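Local coordinates for protein putative dihydrodipicolinate synthase (Thermus thermophilus, PDB 2PCQ) that is a putative member of the dihydrodipicolinate synthase family, built as a TIM barrel and assembled from four copies of the chain, at residues A[159-162]-A[163-166]; A[267-270]-A[271-275]; A[20-23]-A[24-28]. All coordinates share one frame; numbering follows the deposited sequence.

Interaction 1 (A[159-162]-A[163-166])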
# COMPACT_ATOMS: atom_id res chain seq x y z
N SER A 159 -14.11 5.66 9.69
CA SER A 159 -14.82 6.38 8.64
C SER A 159 -15.92 5.43 8.16
O SER A 159 -17.02 5.86 7.81
CB SER A 159 -13.89 6.71 7.46
OG SER A 159 -13.06 7.82 7.77
N ARG A 160 -15.61 4.14 8.16
CA ARG A 160 -16.57 3.13 7.74
C ARG A 160 -17.71 3.05 8.76
O ARG A 160 -18.88 2.99 8.39
CB ARG A 160 -15.89 1.76 7.60
CG ARG A 160 -14.88 1.69 6.44
CD ARG A 160 -14.16 0.34 6.42
NE ARG A 160 -15.08 -0.78 6.25
CZ ARG A 160 -15.42 -1.32 5.08
NH1 ARG A 160 -14.92 -0.84 3.95
NH2 ARG A 160 -16.28 -2.33 5.03
N ILE A 161 -17.36 3.07 10.04
CA ILE A 161 -18.36 3.00 11.11
C ILE A 161 -19.29 4.21 11.00
O ILE A 161 -20.51 4.08 11.12
CB ILE A 161 -17.70 3.01 12.51
CG1 ILE A 161 -16.70 1.85 12.63
CG2 ILE A 161 -18.77 2.93 13.59
CD1 ILE A 161 -17.32 0.48 12.61
N ALA A 162 -18.70 5.39 10.77
CA ALA A 162 -19.47 6.62 10.65
C ALA A 162 -20.43 6.52 9.46
O ALA A 162 -21.56 7.03 9.51
CB ALA A 162 -18.53 7.82 10.47
N PHE A 163 -19.97 5.88 8.39
CA PHE A 163 -20.77 5.69 7.19
C PHE A 163 -22.01 4.85 7.52
O PHE A 163 -23.13 5.23 7.19
CB PHE A 163 -19.96 5.00 6.10
CG PHE A 163 -20.76 4.63 4.89
CD1 PHE A 163 -20.92 5.52 3.83
CD2 PHE A 163 -21.38 3.39 4.80
CE1 PHE A 163 -21.68 5.18 2.71
CE2 PHE A 163 -22.14 3.04 3.69
CZ PHE A 163 -22.29 3.94 2.64
N TYR A 164 -21.81 3.70 8.16
CA TYR A 164 -22.94 2.84 8.50
C TYR A 164 -23.95 3.62 9.33
O TYR A 164 -25.16 3.52 9.10
CB TYR A 164 -22.49 1.63 9.33
CG TYR A 164 -21.31 0.84 8.79
CD1 TYR A 164 -21.18 0.58 7.43
CD2 TYR A 164 -20.34 0.35 9.66
CE1 TYR A 164 -20.10 -0.17 6.94
CE2 TYR A 164 -19.27 -0.40 9.18
CZ TYR A 164 -19.15 -0.65 7.83
OH TYR A 164 -18.07 -1.38 7.37
N GLN A 165 -23.45 4.40 10.28
CA GLN A 165 -24.28 5.19 11.17
C GLN A 165 -25.13 6.23 10.46
O GLN A 165 -26.31 6.39 10.75
CB GLN A 165 -23.40 5.89 12.22
CG GLN A 165 -24.18 6.80 13.18
CD GLN A 165 -23.27 7.53 14.14
OE1 GLN A 165 -22.32 8.19 13.73
NE2 GLN A 165 -23.57 7.43 15.43
N ALA A 166 -24.52 6.94 9.51
CA ALA A 166 -25.23 7.99 8.78
C ALA A 166 -26.11 7.50 7.64
O ALA A 166 -27.14 8.11 7.34
CB ALA A 166 -24.23 9.02 8.26
O HOH W 1 -21.86 9.25 11.32

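Interaction 2 (A[267-270]-A[271-275])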
# COMPACT_ATOMS: atom_id res chain seq x y z
N GLU A 267 6.74 -10.34 27.32
CA GLU A 267 7.39 -9.55 28.36
C GLU A 267 6.72 -8.19 28.55
O GLU A 267 6.63 -7.70 29.68
CB GLU A 267 8.87 -9.38 28.03
CG GLU A 267 9.64 -8.54 29.03
CD GLU A 267 11.14 -8.67 28.86
OE1 GLU A 267 11.63 -8.48 27.73
OE2 GLU A 267 11.83 -8.95 29.86
N ARG A 268 6.27 -7.58 27.47
CA ARG A 268 5.61 -6.28 27.55
C ARG A 268 4.15 -6.44 27.98
O ARG A 268 3.61 -5.60 28.69
CB ARG A 268 5.65 -5.57 26.20
CG ARG A 268 7.03 -5.10 25.77
CD ARG A 268 7.00 -4.61 24.33
NE ARG A 268 6.06 -3.51 24.13
CZ ARG A 268 5.74 -3.00 22.95
NH1 ARG A 268 6.29 -3.49 21.84
NH2 ARG A 268 4.88 -1.99 22.86
N PHE A 269 3.53 -7.53 27.55
CA PHE A 269 2.13 -7.77 27.87
C PHE A 269 1.87 -8.22 29.31
O PHE A 269 0.90 -7.79 29.93
CB PHE A 269 1.55 -8.82 26.92
CG PHE A 269 0.06 -8.86 26.89
CD1 PHE A 269 -0.66 -7.83 26.29
CD2 PHE A 269 -0.64 -9.93 27.44
CE1 PHE A 269 -2.05 -7.87 26.23
CE2 PHE A 269 -2.02 -9.98 27.39
CZ PHE A 269 -2.74 -8.95 26.78
N LEU A 270 2.74 -9.08 29.83
CA LEU A 270 2.59 -9.61 31.19
C LEU A 270 2.20 -8.56 32.23
O LEU A 270 1.16 -8.69 32.88
CB LEU A 270 3.87 -10.34 31.62
CG LEU A 270 3.93 -10.95 33.02
CD1 LEU A 270 2.80 -11.95 33.21
CD2 LEU A 270 5.28 -11.63 33.23
N PRO A 271 3.02 -7.51 32.40
CA PRO A 271 2.67 -6.49 33.40
C PRO A 271 1.35 -5.78 33.12
O PRO A 271 0.65 -5.36 34.05
CB PRO A 271 3.87 -5.54 33.36
CG PRO A 271 4.38 -5.69 31.96
CD PRO A 271 4.29 -7.18 31.74
N VAL A 272 1.00 -5.63 31.85
CA VAL A 272 -0.25 -4.98 31.50
C VAL A 272 -1.42 -5.85 31.97
O VAL A 272 -2.35 -5.36 32.60
CB VAL A 272 -0.37 -4.75 29.97
CG1 VAL A 272 -1.77 -4.26 29.61
CG2 VAL A 272 0.66 -3.72 29.52
N LEU A 273 -1.34 -7.14 31.66
CA LEU A 273 -2.38 -8.08 32.06
C LEU A 273 -2.47 -8.20 33.58
O LEU A 273 -3.56 -8.12 34.15
CB LEU A 273 -2.10 -9.46 31.45
CG LEU A 273 -3.11 -10.56 31.77
CD1 LEU A 273 -4.50 -10.13 31.33
CD2 LEU A 273 -2.71 -11.85 31.05
N GLU A 274 -1.33 -8.39 34.23
CA GLU A 274 -1.29 -8.51 35.69
C GLU A 274 -1.83 -7.26 36.36
O GLU A 274 -2.48 -7.34 37.40
CB GLU A 274 0.14 -8.78 36.17
CG GLU A 274 0.58 -10.23 36.01
CD GLU A 274 -0.37 -11.20 36.70
OE1 GLU A 274 -0.72 -10.96 37.87
OE2 GLU A 274 -0.77 -12.20 36.06
N GLY A 275 -1.55 -6.10 35.77
CA GLY A 275 -2.03 -4.85 36.34
C GLY A 275 -3.55 -4.79 36.35
O GLY A 275 -4.16 -4.42 37.35

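Interaction 3 (A[20-23]-A[24-28])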
# COMPACT_ATOMS: atom_id res chain seq x y z
N ALA A 20 -10.56 -29.34 25.36
CA ALA A 20 -10.11 -28.01 25.76
C ALA A 20 -11.03 -26.94 25.17
O ALA A 20 -11.35 -25.96 25.84
CB ALA A 20 -8.68 -27.78 25.30
N PHE A 21 -11.44 -27.13 23.93
CA PHE A 21 -12.31 -26.19 23.23
C PHE A 21 -13.61 -26.01 24.02
O PHE A 21 -14.04 -24.88 24.28
CB PHE A 21 -12.60 -26.73 21.82
CG PHE A 21 -13.12 -25.69 20.85
CD1 PHE A 21 -12.91 -24.33 21.06
CD2 PHE A 21 -13.75 -26.09 19.67
CE1 PHE A 21 -13.33 -23.38 20.12
CE2 PHE A 21 -14.17 -25.16 18.72
CZ PHE A 21 -13.96 -23.80 18.94
N ARG A 22 -14.21 -27.12 24.42
CA ARG A 22 -15.46 -27.10 25.17
C ARG A 22 -15.30 -26.45 26.54
O ARG A 22 -16.13 -25.65 26.97
CB ARG A 22 -16.00 -28.53 25.32
CG ARG A 22 -17.30 -28.64 26.09
CD ARG A 22 -17.86 -30.05 26.05
NE ARG A 22 -16.88 -31.07 26.42
CZ ARG A 22 -16.28 -31.88 25.56
NH1 ARG A 22 -16.55 -31.81 24.26
NH2 ARG A 22 -15.39 -32.77 25.99
N GLU A 23 -14.21 -26.78 27.23
CA GLU A 23 -13.96 -26.22 28.56
C GLU A 23 -13.72 -24.72 28.48
O GLU A 23 -14.19 -23.96 29.33
CB GLU A 23 -12.74 -26.89 29.20
CG GLU A 23 -12.54 -26.52 30.66
CD GLU A 23 -11.27 -27.11 31.24
OE1 GLU A 23 -11.01 -28.31 31.01
OE2 GLU A 23 -10.54 -26.37 31.94
N LEU A 24 -12.99 -24.29 27.46
CA LEU A 24 -12.69 -22.88 27.28
C LEU A 24 -13.97 -22.09 27.06
O LEU A 24 -14.18 -21.03 27.66
CB LEU A 24 -11.76 -22.69 26.08
CG LEU A 24 -11.32 -21.26 25.78
CD1 LEU A 24 -10.48 -20.74 26.93
CD2 LEU A 24 -10.53 -21.23 24.48
N ALA A 25 -14.84 -22.60 26.19
CA ALA A 25 -16.10 -21.93 25.89
C ALA A 25 -16.97 -21.79 27.14
O ALA A 25 -17.58 -20.75 27.37
CB ALA A 25 -16.86 -22.69 24.80
N GLN A 26 -17.01 -22.84 27.95
CA GLN A 26 -17.81 -22.85 29.17
C GLN A 26 -17.28 -21.90 30.24
O GLN A 26 -18.03 -21.39 31.06
CB GLN A 26 -17.89 -24.27 29.75
CG GLN A 26 -18.48 -25.29 28.78
CD GLN A 26 -18.47 -26.71 29.34
OE1 GLN A 26 -17.46 -27.18 29.86
NE2 GLN A 26 -19.61 -27.39 29.23
N ALA A 27 -15.97 -21.66 30.21
CA ALA A 27 -15.34 -20.77 31.19
C ALA A 27 -15.52 -19.30 30.85
O ALA A 27 -15.42 -18.44 31.72
CB ALA A 27 -13.86 -21.10 31.30
N LEU A 28 -15.78 -19.00 29.58
CA LEU A 28 -15.93 -17.62 29.16
C LEU A 28 -17.36 -17.15 28.93
O LEU A 28 -17.71 -16.01 29.25
CB LEU A 28 -15.11 -17.37 27.88
CG LEU A 28 -13.59 -17.50 28.02
CD1 LEU A 28 -12.93 -17.50 26.64
CD2 LEU A 28 -13.07 -16.36 28.87

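Interaction 1 (A[159-162]-A[163-166])
Y164 lays its ring back over the turn of helix that precedes it, and its hydroxyl reaches the guanidinium of R160. The carbonyl oxygen R160 O stands 3.1 Å above the ring plane, over the ring centre, while it also accepts the backbone bond from Y164 N (3.0 Å). One oxygen thus takes the amide of Y164 and is roofed by the ring of the same residue. With chi1 of -50° the ring carbon CG lies beside the backbone N, opposite the carbonyl carbon, which folds the ring back toward R160. At the far end of the ring, R160 NH2 makes a weak, bent hydrogen bond to Y164 OH (3.1 Å, 123°), the guanidinium plane standing 82° from the ring. R160 gets there by a bend at chi3, and its CB passes 3.8 Å from Y164 OH. On another part of the ring, I161 CD1 touches Y164 CE2 at 4.0 Å. Farther round the helix a water spans A162 O and the amide oxygen Q165 OE1, donating to both, the second bond being 2.7 Å long.

The stronger polar partner of both main side chains is D153: its OD2 forms a salt bridge with R160 NE and a hydrogen bond with Y164 OH. L134 O takes a further bond from R160 NH2, so the buried guanidinium has partners in D153, L134 O and, weakly, Y164 OH. S159 OG is hydrogen-bonded to H177 of the second subunit, where P179 also packs on A162. Helix 158-167 is the crossover between parallel strands 148-153 and 172-175 of the barrel; I161 and Y164 face those strands through D153, I151 and V173, and F163 rests on L136 and E140 of helix 136-142.

Interaction 2 (A[267-270]-A[271-275])
F269 and L273, one helical turn apart, meet at a slant: ring atom CE2 of F269 comes to 4.1 Å from L273 CB and 4.2 Å from L273 CD2, so one corner of the ring touches both the root and one methyl of the leucine. L270 and E274 are arranged differently. Their side chains run side by side and point the same way, with methyl CD1 of L270 4.0 Å from E274 CG, an apolar meeting with the aliphatic part of the glutamate. E274 holds CG beside its own backbone N (chi1 -79°), which also brings that carbon within 3.5 Å of L270 O before the chain bends at chi2 toward its carboxylate. This stretch belongs to helix 266-278, near the C-terminus of a TIM-barrel chain, and it carries a proline within the helix. P271 has no amide hydrogen to give, so the usual bond back to E267 O is missing and the helix is kinked there; the ring carbon P271 CD sits 3.2 Å from E267 O instead. Regular bonding resumes just beyond the proline, where L273 N binds F269 O almost straight (167°) and E274 N binds L270 O at 2.8 Å (174°). V272 N adds a weak bond to F269 O, giving that oxygen two donors. V272 also directs CG2 to R268 O, 3.6 Å away. Residues of helix 216-247 pack on this stretch: L229 meets F269, L232 meets R268, and H247 meets both L270 and E274. L199 and V282 pack on F269 and L273 respectively.

Interaction 3 (A[20-23]-A[24-28])
Q26 lies beside R22, one turn earlier in the helix, and its side chain can be followed outward over the R22 carbonyl. Its CB sits 3.6 Å from R22 O, the same oxygen that accepts the backbone bond from Q26 N. CG then turns back beside the backbone N (chi1 -58°) and presses to 3.0 Å from R22 O. From there the chain is extended. CD is still close to the carbonyl, 3.5 Å from R22 O, and touches R22 CG, bringing the amide alongside the aliphatic part of the arginine. At the tip the two branches divide: OE1 lies 3.5 Å from R22 O and also approaches E23 CA, while NE2 passes 4.1 Å from R22 CG. The two side chains point the same way, but their flat ends do not stack, the guanidinium and amide planes being 85° apart. R22 bends at chi3, and its NH1 takes a separate partner in A58 O, so its charged end is held by a backbone carbonyl and the meeting with Q26 is through carbon.

The backbone under this pair is regular alpha-helix: L24 N bonds to A20 O at 2.8 Å and A25 N to F21 O at 3.1 Å. The bond from A27 N to E23 O is more bent (136°), and the further bonds made by A27 N and L28 N within 24-28 are weak. At the other end of the stretch D17 OD1 receives A20 N. Helix 18-28 links barrel strands 2-6 and 36-37 as a beta-alpha-beta crossover; F21, A25 and L28 pack on I6 of the first strand, with F21 also against T8, P9 and L59.

Overall arrangement
All three contacts lie within single helices of a chain built on a parallel eight-stranded barrel. Interactions 1 and 3 belong to crossover helices on opposite sides of the chain's centre, their centres about 35 Å apart; interaction 2 lies in a helix near the C-terminus that packs on helix 216-247, and comes closer to interaction 3, with nearest atoms about 11 Å apart. Interaction 1 is buried and joins polar groups, water and a subunit interface. Interactions 2 and 3 are partly buried and no other chain touches them: interaction 2 combines apolar meetings with a proline kink, interaction 3 lays aliphatic parts of two polar side chains together on its outer side while hydrophobic residues meet the barrel.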